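Local coordinates for SIR4-interacting protein SIF2 (Saccharomyces cerevisiae, PDB 1R5M) that antagonizes telomeric silencing in yeast and acts as a transcription corepressor within the Set3 complex, at residues A348-Q353 with N394-D399; S291-S296 with V331-G336; D46-S51 with S410-L415; A324-D329 with L380-Y385. One frame throughout, in Å; residues are numbered along the deposited sequence.

Interaction 1: residues A348-Q353 with N394-D399; sequences AFMDGQ and NDYIFD
M350 and Y396 meet at a seam between two blades of the WD40 beta-propeller. Segment 348-353 ends strand 344-349 of the WD 7 repeat in a type I beta turn from F349 to G352, and segment 394-399 leads into strand 397-402 of WD 8.

The apolar contacts fall in two patches. In the more open one, M350 and Y396 run alongside each other in the same direction. With CG anti to the backbone N (chi1 -177°) and an extended chain beyond it, the methionine sets its CG 3.7 Å from Y396 CE2 and carries its CE methyl on to the phenol oxygen. The backbone joins in: M350 O lies in the ring plane at the edge, 3.2 Å from Y396 CD2. Deeper down, I397 points into the WD 7 turn. Its CG2 presses on A348 CB at 3.5 Å, a tight fit, while the other branch ends with CD1 3.2 Å from G352 O. V354 and V411 also touch this isoleucine.

Each side also braces itself. D351 OD1 accepts from Q353 N in an Asx turn, met 44° out of the carboxylate plane, and D395 is held by S414 and by the backbone N of L415.

Polar links across the seam pass through water. One water donates to F349 O and accepts from I397 N at 2.8 Å, tying the turn to the first residue of the WD 8 strand; a second water donates to M350 O and to N394 O, 2.7 Å from each.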
loop_
_atom_site.group_PDB
_atom_site.type_symbol
_atom_site.label_atom_id
_atom_site.label_comp_id
_atom_site.label_asym_id
_atom_site.label_seq_id
_atom_site.Cartn_x
_atom_site.Cartn_y
_atom_site.Cartn_z
ATOM N N ALA A 348 -9.728 -5.695 -4.944
ATOM C CA ALA A 348 -10.162 -5.343 -6.287
ATOM C C ALA A 348 -9.841 -6.499 -7.218
ATOM O O ALA A 348 -8.677 -6.864 -7.387
ATOM C CB ALA A 348 -9.451 -4.080 -6.755
ATOM N N PHE A 349 -10.879 -7.085 -7.805
ATOM C CA PHE A 349 -10.695 -8.193 -8.728
ATOM C C PHE A 349 -10.435 -7.679 -10.135
ATOM O O PHE A 349 -10.798 -6.550 -10.480
ATOM C CB PHE A 349 -11.924 -9.105 -8.734
ATOM C CG PHE A 349 -12.096 -9.902 -7.475
ATOM C CD1 PHE A 349 -12.802 -9.386 -6.394
ATOM C CD2 PHE A 349 -11.538 -11.173 -7.366
ATOM C CE1 PHE A 349 -12.952 -10.128 -5.220
ATOM C CE2 PHE A 349 -11.681 -11.923 -6.197
ATOM C CZ PHE A 349 -12.389 -11.399 -5.123
ATOM N N MET A 350 -9.810 -8.524 -10.944
ATOM C CA MET A 350 -9.472 -8.184 -12.318
ATOM C C MET A 350 -10.702 -7.854 -13.159
ATOM O O MET A 350 -10.596 -7.173 -14.177
ATOM C CB MET A 350 -8.697 -9.342 -12.948
ATOM C CG MET A 350 -8.211 -9.086 -14.356
ATOM S SD MET A 350 -7.090 -10.389 -14.894
ATOM C CE MET A 350 -6.591 -9.749 -16.498
ATOM N N ASP A 351 -11.869 -8.331 -12.736
ATOM C CA ASP A 351 -13.092 -8.060 -13.487
ATOM C C ASP A 351 -13.742 -6.726 -13.119
ATOM O O ASP A 351 -14.853 -6.429 -13.559
ATOM C CB ASP A 351 -14.101 -9.204 -13.302
ATOM C CG ASP A 351 -14.563 -9.357 -11.865
ATOM O OD1 ASP A 351 -14.080 -8.601 -10.998
ATOM O OD2 ASP A 351 -15.412 -10.237 -11.602
ATOM N N GLY A 352 -13.047 -5.920 -12.318
ATOM C CA GLY A 352 -13.576 -4.621 -11.933
ATOM C C GLY A 352 -14.480 -4.611 -10.713
ATOM O O GLY A 352 -15.059 -3.578 -10.366
ATOM N N GLN A 353 -14.612 -5.754 -10.052
ATOM C CA GLN A 353 -15.456 -5.816 -8.868
ATOM C C GLN A 353 -14.639 -5.651 -7.597
ATOM O O GLN A 353 -13.518 -6.155 -7.490
ATOM C CB GLN A 353 -16.214 -7.143 -8.801
ATOM C CG GLN A 353 -17.156 -7.233 -7.601
ATOM C CD GLN A 353 -18.146 -8.376 -7.707
ATOM O OE1 GLN A 353 -18.741 -8.597 -8.762
ATOM N NE2 GLN A 353 -18.346 -9.096 -6.605
ATOM N N ASN A 394 -16.080 -2.478 -18.400
ATOM C CA ASN A 394 -15.281 -3.635 -18.000
ATOM C C ASN A 394 -13.852 -3.207 -17.674
ATOM O O ASN A 394 -12.923 -4.002 -17.796
ATOM C CB ASN A 394 -15.240 -4.661 -19.135
ATOM C CG ASN A 394 -14.394 -4.192 -20.298
ATOM O OD1 ASN A 394 -14.301 -2.994 -20.552
ATOM N ND2 ASN A 394 -13.774 -5.131 -21.013
ATOM N N ASP A 395 -13.671 -1.958 -17.257
ATOM C CA ASP A 395 -12.331 -1.464 -16.950
ATOM C C ASP A 395 -11.747 -2.131 -15.705
ATOM O O ASP A 395 -12.479 -2.647 -14.860
ATOM C CB ASP A 395 -12.366 0.061 -16.769
ATOM C CG ASP A 395 -10.979 0.699 -16.822
ATOM O OD1 ASP A 395 -10.007 0.022 -17.212
ATOM O OD2 ASP A 395 -10.872 1.896 -16.483
ATOM N N TYR A 396 -10.419 -2.122 -15.623
ATOM C CA TYR A 396 -9.686 -2.700 -14.498
ATOM C C TYR A 396 -9.585 -1.694 -13.361
ATOM O O TYR A 396 -9.621 -0.487 -13.585
ATOM C CB TYR A 396 -8.239 -3.027 -14.896
ATOM C CG TYR A 396 -8.053 -4.073 -15.962
ATOM C CD1 TYR A 396 -7.279 -3.807 -17.091
ATOM C CD2 TYR A 396 -8.610 -5.343 -15.827
ATOM C CE1 TYR A 396 -7.062 -4.785 -18.062
ATOM C CE2 TYR A 396 -8.402 -6.326 -16.788
ATOM C CZ TYR A 396 -7.627 -6.044 -17.902
ATOM O OH TYR A 396 -7.421 -7.023 -18.850
ATOM N N ILE A 397 -9.435 -2.207 -12.144
ATOM C CA ILE A 397 -9.225 -1.372 -10.964
ATOM C C ILE A 397 -7.775 -1.669 -10.582
ATOM O O ILE A 397 -7.424 -2.823 -10.345
ATOM C CB ILE A 397 -10.149 -1.767 -9.800
ATOM C CG1 ILE A 397 -11.588 -1.361 -10.128
ATOM C CG2 ILE A 397 -9.686 -1.085 -8.510
ATOM C CD1 ILE A 397 -12.609 -1.870 -9.133
ATOM N N PHE A 398 -6.942 -0.632 -10.544
ATOM C CA PHE A 398 -5.521 -0.774 -10.220
ATOM C C PHE A 398 -5.187 -0.479 -8.763
ATOM O O PHE A 398 -4.143 -0.903 -8.254
ATOM C CB PHE A 398 -4.688 0.170 -11.094
ATOM C CG PHE A 398 -4.482 -0.306 -12.506
ATOM C CD1 PHE A 398 -3.777 0.483 -13.410
ATOM C CD2 PHE A 398 -4.960 -1.544 -12.928
ATOM C CE1 PHE A 398 -3.547 0.050 -14.711
ATOM C CE2 PHE A 398 -4.735 -1.988 -14.232
ATOM C CZ PHE A 398 -4.026 -1.188 -15.123
ATOM N N ASP A 399 -6.064 0.255 -8.093
ATOM C CA ASP A 399 -5.805 0.629 -6.714
ATOM C C ASP A 399 -7.082 0.997 -5.977
ATOM O O ASP A 399 -8.087 1.363 -6.588
ATOM C CB ASP A 399 -4.839 1.825 -6.699
ATOM C CG ASP A 399 -4.548 2.335 -5.299
ATOM O OD1 ASP A 399 -4.985 3.457 -4.954
ATOM O OD2 ASP A 399 -3.878 1.609 -4.540
HETATM O O HOH W 1 -9.027 -4.884 -11.572
HETATM O O HOH W 2 -12.088 -6.019 -16.164
#

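Interaction 2: residues S291-S296 with V331-G336; sequences SIVSAS and VPIFAG
V293 lays both of its methyl groups against the backbone carbonyl of I333, with CG2 3.5 Å and CG1 3.6 Å from I333 O. Its CG2 also faces the side chain of I333, 4.3 Å from that residue's CG2, so the valine packs between strand 292-298 of WD 6 and strand 333-338 of WD 7. These are the inner strands of neighbouring propeller blades. Their short segments run nearly parallel, 20° apart, with axes approaching to 5.6 Å, yet no backbone-to-backbone hydrogen bond joins them.

A side chain makes the direct polar link instead. V293 and S294 both face C306 across the WD 6 blade in a classic beta bulge, and both also point their CB toward the WD 7 strand. The serine hydroxyl sits beside its own backbone N, anti to the carbonyl carbon (chi1 -52°), a rotation that presents OG to the next blade. There it accepts from G336 N at 3.0 Å, with an angle of 147° at the hydrogen. S294 CB rests 3.4 Å from G336 O, so the same serine lies over both polar backbone atoms of the glycine.

Water supplies the remaining bridges. One molecule donates to F334 O at 2.9 Å and more weakly to V293 O; another donates to G336 O while hydrogen-bonded to S296 OG.

The chemistry implies a seam that is sealed without merging two sheets: one serine and two waters stand in for a ladder of backbone bonds, and the cost is borne by I333 O, which is buried under the valine methyls without a polar partner.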
loop_
_atom_site.group_PDB
_atom_site.type_symbol
_atom_site.label_atom_id
_atom_site.label_comp_id
_atom_site.label_asym_id
_atom_site.label_seq_id
_atom_site.Cartn_x
_atom_site.Cartn_y
_atom_site.Cartn_z
ATOM N N SER A 291 1.453 -15.452 -7.244
ATOM C CA SER A 291 2.033 -14.314 -6.543
ATOM C C SER A 291 1.059 -13.607 -5.612
ATOM O O SER A 291 -0.118 -13.436 -5.932
ATOM C CB SER A 291 2.579 -13.304 -7.553
ATOM O OG SER A 291 3.577 -13.891 -8.366
ATOM N N ILE A 292 1.564 -13.200 -4.453
ATOM C CA ILE A 292 0.760 -12.479 -3.480
ATOM C C ILE A 292 0.889 -10.996 -3.811
ATOM O O ILE A 292 1.996 -10.453 -3.850
ATOM C CB ILE A 292 1.254 -12.760 -2.047
ATOM C CG1 ILE A 292 0.970 -14.225 -1.696
ATOM C CG2 ILE A 292 0.570 -11.824 -1.060
ATOM C CD1 ILE A 292 1.500 -14.667 -0.351
ATOM N N VAL A 293 -0.240 -10.339 -4.050
ATOM C CA VAL A 293 -0.227 -8.928 -4.417
ATOM C C VAL A 293 -0.299 -7.958 -3.246
ATOM O O VAL A 293 0.238 -6.853 -3.323
ATOM C CB VAL A 293 -1.365 -8.609 -5.415
ATOM C CG1 VAL A 293 -1.195 -9.455 -6.671
ATOM C CG2 VAL A 293 -2.718 -8.874 -4.779
ATOM N N SER A 294 -0.950 -8.367 -2.161
ATOM C CA SER A 294 -1.072 -7.512 -0.983
ATOM C C SER A 294 -1.198 -8.368 0.269
ATOM O O SER A 294 -1.674 -9.500 0.208
ATOM C CB SER A 294 -2.318 -6.620 -1.077
ATOM O OG SER A 294 -2.375 -5.902 -2.299
ATOM N N ALA A 295 -0.766 -7.822 1.402
ATOM C CA ALA A 295 -0.865 -8.509 2.685
ATOM C C ALA A 295 -0.836 -7.472 3.797
ATOM O O ALA A 295 -0.160 -6.447 3.686
ATOM C CB ALA A 295 0.283 -9.500 2.857
ATOM N N SER A 296 -1.574 -7.743 4.867
ATOM C CA SER A 296 -1.660 -6.827 5.996
ATOM C C SER A 296 -1.788 -7.558 7.316
ATOM O O SER A 296 -2.202 -8.718 7.372
ATOM C CB SER A 296 -2.900 -5.927 5.876
ATOM O OG SER A 296 -2.875 -5.107 4.728
ATOM N N VAL A 331 -10.518 -15.548 -11.206
ATOM C CA VAL A 331 -10.492 -14.090 -11.243
ATOM C C VAL A 331 -9.425 -13.535 -10.305
ATOM O O VAL A 331 -9.619 -13.468 -9.092
ATOM C CB VAL A 331 -11.859 -13.491 -10.855
ATOM C CG1 VAL A 331 -11.823 -11.974 -11.001
ATOM C CG2 VAL A 331 -12.953 -14.080 -11.737
ATOM N N PRO A 332 -8.278 -13.129 -10.865
ATOM C CA PRO A 332 -7.162 -12.575 -10.096
ATOM C C PRO A 332 -7.522 -11.326 -9.300
ATOM O O PRO A 332 -8.397 -10.550 -9.689
ATOM C CB PRO A 332 -6.123 -12.263 -11.168
ATOM C CG PRO A 332 -6.409 -13.293 -12.226
ATOM C CD PRO A 332 -7.912 -13.267 -12.287
ATOM N N ILE A 333 -6.845 -11.147 -8.173
ATOM C CA ILE A 333 -7.040 -9.968 -7.348
ATOM C C ILE A 333 -5.816 -9.097 -7.611
ATOM O O ILE A 333 -4.683 -9.589 -7.586
ATOM C CB ILE A 333 -7.116 -10.328 -5.853
ATOM C CG1 ILE A 333 -8.438 -11.053 -5.578
ATOM C CG2 ILE A 333 -6.983 -9.067 -5.000
ATOM C CD1 ILE A 333 -8.596 -11.566 -4.159
ATOM N N PHE A 334 -6.048 -7.816 -7.882
ATOM C CA PHE A 334 -4.961 -6.885 -8.171
ATOM C C PHE A 334 -4.477 -6.097 -6.963
ATOM O O PHE A 334 -3.346 -5.610 -6.948
ATOM C CB PHE A 334 -5.387 -5.903 -9.266
ATOM C CG PHE A 334 -5.407 -6.496 -10.649
ATOM C CD1 PHE A 334 -5.753 -5.710 -11.741
ATOM C CD2 PHE A 334 -5.074 -7.832 -10.863
ATOM C CE1 PHE A 334 -5.768 -6.242 -13.027
ATOM C CE2 PHE A 334 -5.086 -8.374 -12.151
ATOM C CZ PHE A 334 -5.434 -7.574 -13.233
ATOM N N ALA A 335 -5.331 -5.955 -5.956
ATOM C CA ALA A 335 -4.951 -5.210 -4.761
ATOM C C ALA A 335 -5.901 -5.482 -3.608
ATOM O O ALA A 335 -7.077 -5.763 -3.819
ATOM C CB ALA A 335 -4.919 -3.718 -5.066
ATOM N N GLY A 336 -5.367 -5.402 -2.393
ATOM C CA GLY A 336 -6.154 -5.620 -1.192
ATOM C C GLY A 336 -5.737 -4.599 -0.149
ATOM O O GLY A 336 -4.550 -4.275 -0.042
HETATM O O HOH W 3 -1.202 -4.585 -5.325
HETATM O O HOH W 4 -3.237 -5.854 2.201
#

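Interaction 3: residues D46-S51 with S410-L415; sequences DNIVSS and SVAYSL
N47 reaches across from WD 1 to the end of strand 408-413 in WD 8, at the seam between the first and last repeats of the WD40 beta-propeller. Its CB already lies 3.8 Å from L415 O, and CG stays near the same oxygen, at 3.7 Å. At the tip, ND2 is surrounded by backbone carbonyls. It gives a weak hydrogen bond to S414 O (3.5 Å, 142° at the hydrogen), with Y413 O and L415 O also close by, and its strongest partner is Q416 O just beyond. The amide is put there by its first torsion, CG anti to the backbone N (chi1 165°), and from that place it gathers the chain that turns out of the strand.

I48 supplies the apolar part. Its CG1 packs on A412 CB at 3.5 Å, and CD1 carries on along the strand to S410 OG, 3.7 Å away. V49 O also touches the A412 methyl. Between the two backbones a water accepts from both I48 N, at 3.0 Å, and Y413 N, joining two main-chain donors that face one another.

At the far end of the contact two hydroxyls pair. S410 OG donates to S51 OG at 2.9 Å, and S401 OG is a further partner of the S51 hydroxyl. D399, again from WD 8, accepts from the S51 backbone N. S51 OG donates a hydrogen bond to a second water at 2.6 Å, and that water donates in turn to S410 O.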
loop_
_atom_site.group_PDB
_atom_site.type_symbol
_atom_site.label_atom_id
_atom_site.label_comp_id
_atom_site.label_asym_id
_atom_site.label_seq_id
_atom_site.Cartn_x
_atom_site.Cartn_y
_atom_site.Cartn_z
ATOM N N ASP A 46 -12.157 12.377 -11.524
ATOM C CA ASP A 46 -11.622 12.324 -12.872
ATOM C C ASP A 46 -10.832 11.025 -12.802
ATOM O O ASP A 46 -10.814 10.370 -11.754
ATOM C CB ASP A 46 -10.655 13.482 -13.144
ATOM C CG ASP A 46 -11.360 14.812 -13.282
ATOM O OD1 ASP A 46 -12.439 14.842 -13.906
ATOM O OD2 ASP A 46 -10.827 15.824 -12.779
ATOM N N ASN A 47 -10.186 10.637 -13.892
ATOM C CA ASN A 47 -9.390 9.419 -13.845
ATOM C C ASN A 47 -8.266 9.618 -12.841
ATOM O O ASN A 47 -7.673 10.694 -12.768
ATOM C CB ASN A 47 -8.786 9.100 -15.212
ATOM C CG ASN A 47 -7.682 8.059 -15.131
ATOM O OD1 ASN A 47 -6.498 8.397 -15.044
ATOM N ND2 ASN A 47 -8.065 6.785 -15.136
ATOM N N ILE A 48 -7.988 8.586 -12.056
ATOM C CA ILE A 48 -6.901 8.656 -11.089
ATOM C C ILE A 48 -6.056 7.401 -11.228
ATOM O O ILE A 48 -6.553 6.342 -11.607
ATOM C CB ILE A 48 -7.404 8.774 -9.626
ATOM C CG1 ILE A 48 -8.240 7.551 -9.243
ATOM C CG2 ILE A 48 -8.202 10.063 -9.454
ATOM C CD1 ILE A 48 -8.514 7.459 -7.752
ATOM N N VAL A 49 -4.767 7.531 -10.937
ATOM C CA VAL A 49 -3.848 6.407 -11.031
ATOM C C VAL A 49 -3.872 5.616 -9.728
ATOM O O VAL A 49 -3.921 4.385 -9.734
ATOM C CB VAL A 49 -2.419 6.906 -11.318
ATOM C CG1 VAL A 49 -1.455 5.738 -11.341
ATOM C CG2 VAL A 49 -2.392 7.638 -12.657
ATOM N N SER A 50 -3.831 6.339 -8.614
ATOM C CA SER A 50 -3.876 5.738 -7.285
ATOM C C SER A 50 -4.290 6.844 -6.325
ATOM O O SER A 50 -4.341 8.014 -6.703
ATOM C CB SER A 50 -2.505 5.191 -6.883
ATOM O OG SER A 50 -1.586 6.243 -6.646
ATOM N N SER A 51 -4.594 6.481 -5.086
ATOM C CA SER A 51 -4.993 7.482 -4.113
ATOM C C SER A 51 -4.709 6.992 -2.706
ATOM O O SER A 51 -4.469 5.807 -2.484
ATOM C CB SER A 51 -6.484 7.819 -4.263
ATOM O OG SER A 51 -7.310 6.730 -3.883
ATOM N N SER A 410 -11.809 4.834 -2.063
ATOM C CA SER A 410 -11.530 5.483 -3.334
ATOM C C SER A 410 -11.048 4.390 -4.274
ATOM O O SER A 410 -10.094 3.674 -3.968
ATOM C CB SER A 410 -10.445 6.548 -3.164
ATOM O OG SER A 410 -10.130 7.148 -4.407
ATOM N N VAL A 411 -11.722 4.272 -5.414
ATOM C CA VAL A 411 -11.417 3.262 -6.415
ATOM C C VAL A 411 -10.760 3.895 -7.638
ATOM O O VAL A 411 -11.312 4.812 -8.250
ATOM C CB VAL A 411 -12.712 2.536 -6.855
ATOM C CG1 VAL A 411 -12.386 1.428 -7.832
ATOM C CG2 VAL A 411 -13.437 1.977 -5.635
ATOM N N ALA A 412 -9.581 3.400 -7.988
ATOM C CA ALA A 412 -8.852 3.914 -9.136
ATOM C C ALA A 412 -8.932 2.942 -10.308
ATOM O O ALA A 412 -8.391 1.836 -10.244
ATOM C CB ALA A 412 -7.383 4.162 -8.755
ATOM N N TYR A 413 -9.624 3.347 -11.368
ATOM C CA TYR A 413 -9.736 2.512 -12.561
ATOM C C TYR A 413 -8.568 2.854 -13.477
ATOM O O TYR A 413 -8.037 3.965 -13.429
ATOM C CB TYR A 413 -11.060 2.763 -13.294
ATOM C CG TYR A 413 -12.278 2.238 -12.570
ATOM C CD1 TYR A 413 -12.988 3.044 -11.677
ATOM C CD2 TYR A 413 -12.722 0.935 -12.777
ATOM C CE1 TYR A 413 -14.116 2.562 -11.012
ATOM C CE2 TYR A 413 -13.847 0.442 -12.114
ATOM C CZ TYR A 413 -14.537 1.261 -11.237
ATOM O OH TYR A 413 -15.650 0.779 -10.584
ATOM N N SER A 414 -8.175 1.909 -14.322
ATOM C CA SER A 414 -7.037 2.133 -15.206
ATOM C C SER A 414 -7.239 3.252 -16.218
ATOM O O SER A 414 -6.332 4.050 -16.449
ATOM C CB SER A 414 -6.672 0.841 -15.946
ATOM O OG SER A 414 -7.615 0.528 -16.952
ATOM N N LEU A 415 -8.432 3.331 -16.798
ATOM C CA LEU A 415 -8.714 4.336 -17.817
ATOM C C LEU A 415 -9.861 5.300 -17.527
ATOM O O LEU A 415 -9.735 6.506 -17.760
ATOM C CB LEU A 415 -8.973 3.632 -19.152
ATOM C CG LEU A 415 -7.788 2.836 -19.702
ATOM C CD1 LEU A 415 -8.239 1.926 -20.834
ATOM C CD2 LEU A 415 -6.710 3.801 -20.172
HETATM O O HOH W 5 -9.673 6.094 -12.258
HETATM O O HOH W 6 -7.437 4.545 -5.267
#

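Interaction 4: residues A324-D329 with L380-Y385; sequences ALSIVD and LPIPLY
The two backbones run parallel where A324 bridges L380, and L325 N donates to L380 O at 2.8 Å, arriving nearly in line with the carbonyl bond (169° at the oxygen). Beyond that bond the strands part, and P381 CA offers its hydrogen to L325 O at 3.4 Å.

Around this short join the side chains are small or branched. A324 and L380 point to the same face, with A324 CB 3.9 Å from L380 CB. The alanine methyl also meets I382 CG1, at 3.7 Å, and I382 CD1 continues over the backbone of A324 and L325. Two residues beyond A324, the S326 hydroxyl is turned beside its own backbone N (chi1 -71°) and lies against I382: OG is 3.2 Å from I382 CB and 2.8 Å from I382 O. V312 of one blade and Y357 of the other also touch the isoleucine.

Strand 321-327 is the outer strand of the WD 6 blade, while strand 380-388 pairs antiparallel with 354-358 of WD 7. The contact is thus a brief parallel bridge between the outer strands of adjacent blades, at the rim of the WD40 beta-propeller.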
loop_
_atom_site.group_PDB
_atom_site.type_symbol
_atom_site.label_atom_id
_atom_site.label_comp_id
_atom_site.label_asym_id
_atom_site.label_seq_id
_atom_site.Cartn_x
_atom_site.Cartn_y
_atom_site.Cartn_z
ATOM N N ALA A 324 -9.141 -18.913 7.604
ATOM C CA ALA A 324 -10.290 -18.771 6.723
ATOM C C ALA A 324 -9.861 -18.321 5.337
ATOM O O ALA A 324 -8.773 -17.777 5.161
ATOM C CB ALA A 324 -11.273 -17.761 7.312
ATOM N N LEU A 325 -10.717 -18.550 4.347
ATOM C CA LEU A 325 -10.396 -18.134 2.994
ATOM C C LEU A 325 -11.642 -17.971 2.143
ATOM O O LEU A 325 -12.678 -18.589 2.400
ATOM C CB LEU A 325 -9.460 -19.138 2.319
ATOM C CG LEU A 325 -10.071 -20.457 1.839
ATOM C CD1 LEU A 325 -9.067 -21.193 0.964
ATOM C CD2 LEU A 325 -10.483 -21.303 3.029
ATOM N N SER A 326 -11.524 -17.117 1.135
ATOM C CA SER A 326 -12.604 -16.863 0.194
ATOM C C SER A 326 -11.948 -16.753 -1.167
ATOM O O SER A 326 -10.836 -16.238 -1.284
ATOM C CB SER A 326 -13.335 -15.569 0.541
ATOM O OG SER A 326 -14.106 -15.732 1.717
ATOM N N ILE A 327 -12.626 -17.235 -2.200
ATOM C CA ILE A 327 -12.049 -17.196 -3.530
ATOM C C ILE A 327 -13.067 -17.039 -4.646
ATOM O O ILE A 327 -14.208 -17.487 -4.538
ATOM C CB ILE A 327 -11.237 -18.485 -3.806
ATOM C CG1 ILE A 327 -10.631 -18.439 -5.211
ATOM C CG2 ILE A 327 -12.139 -19.703 -3.660
ATOM C CD1 ILE A 327 -9.860 -19.684 -5.590
ATOM N N VAL A 328 -12.631 -16.380 -5.712
ATOM C CA VAL A 328 -13.439 -16.187 -6.906
ATOM C C VAL A 328 -12.588 -16.864 -7.970
ATOM O O VAL A 328 -11.752 -16.231 -8.615
ATOM C CB VAL A 328 -13.618 -14.696 -7.248
ATOM C CG1 VAL A 328 -14.380 -14.553 -8.560
ATOM C CG2 VAL A 328 -14.374 -14.000 -6.129
ATOM N N ASP A 329 -12.791 -18.169 -8.117
ATOM C CA ASP A 329 -12.035 -18.981 -9.062
ATOM C C ASP A 329 -11.834 -18.353 -10.436
ATOM O O ASP A 329 -12.787 -17.909 -11.079
ATOM C CB ASP A 329 -12.698 -20.354 -9.219
ATOM C CG ASP A 329 -14.101 -20.265 -9.787
ATOM O OD1 ASP A 329 -14.943 -19.561 -9.189
ATOM O OD2 ASP A 329 -14.363 -20.904 -10.829
ATOM N N LEU A 380 -12.591 -22.147 7.211
ATOM C CA LEU A 380 -13.756 -21.293 7.398
ATOM C C LEU A 380 -13.816 -20.283 6.258
ATOM O O LEU A 380 -12.789 -19.903 5.702
ATOM C CB LEU A 380 -13.662 -20.544 8.730
ATOM C CG LEU A 380 -13.604 -21.373 10.017
ATOM C CD1 LEU A 380 -13.401 -20.453 11.208
ATOM C CD2 LEU A 380 -14.887 -22.177 10.166
ATOM N N PRO A 381 -15.024 -19.849 5.880
ATOM C CA PRO A 381 -15.104 -18.874 4.792
ATOM C C PRO A 381 -14.991 -17.464 5.368
ATOM O O PRO A 381 -15.295 -17.247 6.540
ATOM C CB PRO A 381 -16.481 -19.144 4.203
ATOM C CG PRO A 381 -17.286 -19.463 5.429
ATOM C CD PRO A 381 -16.360 -20.380 6.212
ATOM N N ILE A 382 -14.522 -16.511 4.569
ATOM C CA ILE A 382 -14.437 -15.137 5.052
ATOM C C ILE A 382 -15.731 -14.484 4.572
ATOM O O ILE A 382 -15.961 -14.360 3.373
ATOM C CB ILE A 382 -13.230 -14.376 4.463
ATOM C CG1 ILE A 382 -11.928 -15.110 4.797
ATOM C CG2 ILE A 382 -13.175 -12.970 5.054
ATOM C CD1 ILE A 382 -10.691 -14.460 4.206
ATOM N N PRO A 383 -16.596 -14.064 5.507
ATOM C CA PRO A 383 -17.874 -13.433 5.164
ATOM C C PRO A 383 -17.763 -12.265 4.192
ATOM O O PRO A 383 -16.940 -11.374 4.380
ATOM C CB PRO A 383 -18.417 -12.989 6.521
ATOM C CG PRO A 383 -17.836 -13.997 7.466
ATOM C CD PRO A 383 -16.415 -14.112 6.969
ATOM N N LEU A 384 -18.588 -12.283 3.148
ATOM C CA LEU A 384 -18.601 -11.199 2.173
ATOM C C LEU A 384 -19.548 -10.136 2.720
ATOM O O LEU A 384 -20.747 -10.373 2.871
ATOM C CB LEU A 384 -19.097 -11.693 0.814
ATOM C CG LEU A 384 -19.201 -10.621 -0.275
ATOM C CD1 LEU A 384 -17.838 -9.963 -0.496
ATOM C CD2 LEU A 384 -19.704 -11.256 -1.565
ATOM N N TYR A 385 -19.004 -8.965 3.022
ATOM C CA TYR A 385 -19.790 -7.876 3.585
ATOM C C TYR A 385 -20.505 -7.035 2.536
ATOM O O TYR A 385 -21.682 -6.693 2.695
ATOM C CB TYR A 385 -18.872 -6.978 4.419
ATOM C CG TYR A 385 -19.566 -5.852 5.148
ATOM C CD1 TYR A 385 -20.428 -6.111 6.212
ATOM C CD2 TYR A 385 -19.348 -4.522 4.785
ATOM C CE1 TYR A 385 -21.053 -5.075 6.898
ATOM C CE2 TYR A 385 -19.970 -3.480 5.464
ATOM C CZ TYR A 385 -20.819 -3.764 6.519
ATOM O OH TYR A 385 -21.430 -2.737 7.199
#

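Three of the contacts lie at successive seams between blades: interaction 2 (WD 6-7) joins two innermost strands, while 1 (WD 7-8) and 3 (WD 8-1) each set the second strand, or the turn after it, against the innermost strand of the next blade. Interaction 2 is buried, whereas 1 and 3 are partly buried and lie farther from the chain's centre. Interactions 1 and 2 share the WD 7 blade through the backbone pair A348 and F334; 1 and 3 share WD 8 through F398 and A412. Waters help span all three. Interaction 4 differs: at the outer rim, it joins the same two blades as interaction 2 but through a direct backbone bond.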